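6-phosphogluconate dehydratase (Shewanella oneidensis, PDB 2GP4) probably catalyses the dehydration of 6-phosphogluconate to 2-keto-3-deoxy-6-phosphogluconate, and is captured here in an apo form lacking its iron-sulfur cluster. Local coordinates at residues A[33-38]-A[340-345]; A[41-46]-A[332-337]. One frame throughout, in Å; residues are numbered along the deposited sequence.

Contact 1. Residues A[33-38]-A[340-345]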
# COMPACT_ATOMS: atom_id res chain seq x y z
N ILE A 33 -4.78 14.84 -12.20
CA ILE A 33 -3.93 15.81 -12.88
C ILE A 33 -4.45 17.23 -12.62
O ILE A 33 -3.67 18.13 -12.30
CB ILE A 33 -3.85 15.54 -14.40
CG1 ILE A 33 -3.09 14.23 -14.67
CG2 ILE A 33 -3.22 16.73 -15.16
CD1 ILE A 33 -3.25 13.70 -16.09
N ALA A 34 -5.77 17.41 -12.75
CA ALA A 34 -6.41 18.72 -12.56
C ALA A 34 -6.24 19.20 -11.13
O ALA A 34 -5.91 20.36 -10.89
CB ALA A 34 -7.89 18.66 -12.92
N ARG A 35 -6.45 18.29 -10.19
CA ARG A 35 -6.42 18.62 -8.77
C ARG A 35 -5.00 18.87 -8.28
O ARG A 35 -4.80 19.59 -7.31
CB ARG A 35 -7.08 17.50 -7.97
CG ARG A 35 -7.34 17.82 -6.51
CD ARG A 35 -8.20 16.74 -5.90
NE ARG A 35 -7.59 15.43 -6.11
CZ ARG A 35 -8.25 14.33 -6.43
NH1 ARG A 35 -9.57 14.35 -6.61
NH2 ARG A 35 -7.59 13.20 -6.59
N SER A 36 -4.02 18.27 -8.95
CA SER A 36 -2.61 18.41 -8.59
C SER A 36 -1.89 19.50 -9.38
O SER A 36 -0.71 19.78 -9.12
CB SER A 36 -1.88 17.07 -8.79
OG SER A 36 -2.55 16.01 -8.14
N LYS A 37 -2.61 20.12 -10.31
CA LYS A 37 -2.08 21.14 -11.23
C LYS A 37 -1.04 22.08 -10.61
O LYS A 37 0.10 22.14 -11.08
CB LYS A 37 -3.23 21.95 -11.85
CG LYS A 37 -2.83 22.96 -12.94
CD LYS A 37 -2.79 22.32 -14.32
CE LYS A 37 -2.23 23.29 -15.37
NZ LYS A 37 -2.91 24.63 -15.38
N ALA A 38 -1.44 22.82 -9.58
CA ALA A 38 -0.57 23.80 -8.93
C ALA A 38 0.58 23.14 -8.16
O ALA A 38 1.75 23.50 -8.36
CB ALA A 38 -1.38 24.71 -8.01
N TRP A 340 -9.74 9.20 -1.49
CA TRP A 340 -10.52 7.96 -1.48
C TRP A 340 -11.53 7.83 -2.61
O TRP A 340 -11.90 6.72 -2.98
CB TRP A 340 -11.19 7.73 -0.12
CG TRP A 340 -10.23 7.36 0.97
CD1 TRP A 340 -8.96 6.86 0.82
CD2 TRP A 340 -10.46 7.44 2.38
NE1 TRP A 340 -8.39 6.63 2.04
CE2 TRP A 340 -9.29 6.97 3.02
CE3 TRP A 340 -11.54 7.86 3.17
CZ2 TRP A 340 -9.16 6.92 4.41
CZ3 TRP A 340 -11.42 7.80 4.55
CH2 TRP A 340 -10.24 7.34 5.16
N ASP A 341 -11.98 8.95 -3.15
CA ASP A 341 -12.85 8.92 -4.33
C ASP A 341 -12.11 8.31 -5.52
O ASP A 341 -12.72 7.61 -6.34
CB ASP A 341 -13.33 10.32 -4.70
CG ASP A 341 -14.06 11.01 -3.57
OD1 ASP A 341 -13.43 11.85 -2.89
OD2 ASP A 341 -15.25 10.74 -3.36
N ASP A 342 -10.81 8.57 -5.62
CA ASP A 342 -9.98 7.96 -6.66
C ASP A 342 -9.94 6.44 -6.49
O ASP A 342 -10.17 5.71 -7.44
CB ASP A 342 -8.56 8.52 -6.66
CG ASP A 342 -8.52 10.04 -6.77
OD1 ASP A 342 -9.40 10.64 -7.44
OD2 ASP A 342 -7.60 10.64 -6.19
N PHE A 343 -9.67 5.98 -5.27
CA PHE A 343 -9.53 4.55 -4.99
C PHE A 343 -10.83 3.79 -5.25
O PHE A 343 -10.83 2.75 -5.91
CB PHE A 343 -9.07 4.32 -3.54
CG PHE A 343 -7.59 4.51 -3.34
CD1 PHE A 343 -6.71 3.45 -3.53
CD2 PHE A 343 -7.09 5.74 -2.94
CE1 PHE A 343 -5.34 3.62 -3.34
CE2 PHE A 343 -5.72 5.92 -2.74
CZ PHE A 343 -4.85 4.86 -2.95
N SER A 344 -11.92 4.34 -4.72
CA SER A 344 -13.24 3.72 -4.77
C SER A 344 -13.76 3.62 -6.20
O SER A 344 -14.33 2.60 -6.59
CB SER A 344 -14.21 4.52 -3.89
OG SER A 344 -15.48 3.91 -3.80
N GLU A 345 -13.55 4.67 -6.99
CA GLU A 345 -14.03 4.70 -8.37
C GLU A 345 -13.14 3.88 -9.32
O GLU A 345 -13.64 3.30 -10.28
CB GLU A 345 -14.24 6.15 -8.86
CG GLU A 345 -15.45 6.80 -8.18
CD GLU A 345 -15.52 8.32 -8.30
OE1 GLU A 345 -14.76 8.93 -9.08
OE2 GLU A 345 -16.38 8.91 -7.58

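Contact 2. Residues A[41-46]-A[332-337]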
# COMPACT_ATOMS: atom_id res chain seq x y z
N GLU A 41 3.12 21.50 -10.49
CA GLU A 41 3.92 22.53 -11.15
C GLU A 41 5.01 23.08 -10.23
O GLU A 41 6.13 23.33 -10.68
CB GLU A 41 3.05 23.66 -11.71
CG GLU A 41 2.52 23.37 -13.12
CD GLU A 41 1.34 24.26 -13.54
OE1 GLU A 41 0.79 25.01 -12.69
OE2 GLU A 41 0.96 24.20 -14.74
N ALA A 42 4.68 23.24 -8.95
CA ALA A 42 5.62 23.78 -7.97
C ALA A 42 6.71 22.77 -7.62
O ALA A 42 7.88 23.14 -7.45
CB ALA A 42 4.88 24.25 -6.71
N TYR A 43 6.32 21.50 -7.52
CA TYR A 43 7.27 20.42 -7.30
C TYR A 43 8.31 20.37 -8.42
O TYR A 43 9.51 20.39 -8.15
CB TYR A 43 6.55 19.07 -7.15
CG TYR A 43 7.49 17.91 -6.91
CD1 TYR A 43 8.19 17.78 -5.71
CD2 TYR A 43 7.70 16.94 -7.90
CE1 TYR A 43 9.05 16.73 -5.49
CE2 TYR A 43 8.57 15.87 -7.68
CZ TYR A 43 9.24 15.78 -6.47
OH TYR A 43 10.11 14.74 -6.24
N LEU A 44 7.84 20.31 -9.66
CA LEU A 44 8.76 20.26 -10.81
C LEU A 44 9.61 21.53 -10.98
O LEU A 44 10.74 21.45 -11.44
CB LEU A 44 8.01 19.93 -12.11
CG LEU A 44 7.23 18.60 -12.12
CD1 LEU A 44 6.46 18.45 -13.42
CD2 LEU A 44 8.15 17.40 -11.88
N ALA A 45 9.06 22.68 -10.60
CA ALA A 45 9.83 23.93 -10.59
C ALA A 45 10.98 23.88 -9.59
O ALA A 45 12.10 24.28 -9.90
CB ALA A 45 8.92 25.13 -10.31
N ALA A 46 10.70 23.36 -8.39
CA ALA A 46 11.71 23.21 -7.35
C ALA A 46 12.80 22.21 -7.76
O ALA A 46 13.98 22.47 -7.54
CB ALA A 46 11.07 22.78 -6.05
N ARG A 332 1.79 12.64 -2.63
CA ARG A 332 1.76 13.99 -2.07
C ARG A 332 3.13 14.63 -2.04
O ARG A 332 3.27 15.81 -2.34
CB ARG A 332 1.14 14.01 -0.67
CG ARG A 332 0.74 15.42 -0.19
CD ARG A 332 -0.29 16.04 -1.13
NE ARG A 332 -0.35 17.50 -1.05
CZ ARG A 332 0.42 18.33 -1.75
NH1 ARG A 332 1.34 17.85 -2.58
NH2 ARG A 332 0.28 19.64 -1.62
N ALA A 333 4.15 13.83 -1.70
CA ALA A 333 5.53 14.29 -1.71
C ALA A 333 5.93 14.79 -3.09
O ALA A 333 6.73 15.71 -3.22
CB ALA A 333 6.47 13.17 -1.25
N ALA A 334 5.34 14.18 -4.12
CA ALA A 334 5.65 14.52 -5.52
C ALA A 334 4.67 15.52 -6.12
O ALA A 334 4.61 15.68 -7.34
CB ALA A 334 5.69 13.25 -6.36
N GLY A 335 3.90 16.19 -5.26
CA GLY A 335 2.95 17.21 -5.69
C GLY A 335 1.65 16.67 -6.27
O GLY A 335 0.88 17.41 -6.89
N ILE A 336 1.41 15.38 -6.07
CA ILE A 336 0.23 14.71 -6.63
C ILE A 336 -0.79 14.40 -5.54
O ILE A 336 -0.47 13.75 -4.54
CB ILE A 336 0.64 13.42 -7.39
CG1 ILE A 336 1.62 13.78 -8.52
CG2 ILE A 336 -0.59 12.73 -7.96
CD1 ILE A 336 2.60 12.67 -8.88
N ILE A 337 -2.01 14.89 -5.73
CA ILE A 337 -3.07 14.75 -4.72
C ILE A 337 -4.08 13.68 -5.12
O ILE A 337 -4.81 13.84 -6.09
CB ILE A 337 -3.78 16.11 -4.46
CG1 ILE A 337 -2.75 17.22 -4.23
CG2 ILE A 337 -4.77 15.97 -3.29
CD1 ILE A 337 -3.33 18.61 -3.98

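Contact 1. Residues A[33-38]-A[340-345]
NH2 of Arg-35 faces three acceptors: the carbonyl oxygen of Ile-337, by a hydrogen bond, and both carboxylate oxygens of Asp-342, by weak ones within a salt bridge. Arg-35 NH2 lies 2.6 Å from Asp-342 OD2, an oxygen at the guanidinium edge, near its plane, but the N-H is badly bent at 123°. The straighter line, at 173°, runs from Arg-35 NH2 to Asp-342 OD1, yet it is long at 3.2 Å. A single nitrogen thus straddles the carboxylate; Arg-35 NH1 stays 3.8 Å from Asp-342 OD1, so the pairing is not bidentate through two nitrogens. The groups meet from opposite directions, their planes 32° apart. Arg-35 runs extended through chi2 and then bends at chi3, which turns the guanidinium to the acid. Asp-342 is buried and further served by Arg-31, whose NH2 pairs with OD1, and by the backbone N of Asn-339, bonded to OD2. The backbones stay well apart, with 11.4 Å between CA of Arg-35 and CA of Asp-342, and the two segments meet through this one charged pair. Two arginines and a backbone N-H around one buried carboxylate would be expected to favour its ionised form.

Contact 2. Residues A[41-46]-A[332-337]
A Schellman motif closes helix 322-333, and the ring of Tyr-43, from helix 23-51, lies against this helix end. Gly-335 is the C-prime residue: with a positive phi of 78° it turns the chain so that its own N bonds back to Arg-332 O, while Ile-336 N returns to Ala-331 O. The tyrosine meets the backbone of this turn more than its side chains. Ala-334 CA sits over the middle of one ring face, 3.8 Å from the centroid of Tyr-43 and only 6° off the ring normal, which makes a CH-pi contact. Beside it, the methyl of Ala-334 comes to 4.1 Å from Tyr-43 CE2 (CB to CE2). Two carbonyl oxygens come in on the same side of the ring plane as Ala-334 CA: Ala-334 O approaches CD2 of Tyr-43 at 3.4 Å, and Ala-333 O lies obliquely by its CE1. With CG anti to the backbone N (chi1 180°), the ring is carried out from its helix and along the turn. The backbones come close, 5.6 Å between CA of Tyr-43 and CA of Gly-335.

Neighbours fix both partners: the Tyr-43 hydroxyl bonds to the carbonyl oxygen of Leu-186 in helix 179-186, and Arg-40 NH1 bonds to Ala-334 O. The buried contact thus seats one long helix on the C-terminal end of another within the largely helical N-terminal domain. At its root, Tyr-43 CB stands 4.3 Å from Gly-335 CA.

Overall arrangement
Both contacts hold helix 23-51 against one continuous piece of chain, the end of helix 322-333 and the start of helix 340-347, with their centres about 14 Å apart. Contact 2 is the buried one, where backbones approach and an aromatic face meets a helix end. Contact 1 is partly buried; its helices stand farther off and are bridged by a long arginine reaching a short aspartate. Between them the linker itself is gripped: Ser-36 OG lies 2.7 Å from Ile-337 N, a probable hydrogen bond. Contact 1 also faces the beta-rich part, since Asp-341 pairs with Arg-449 of strand 448-453.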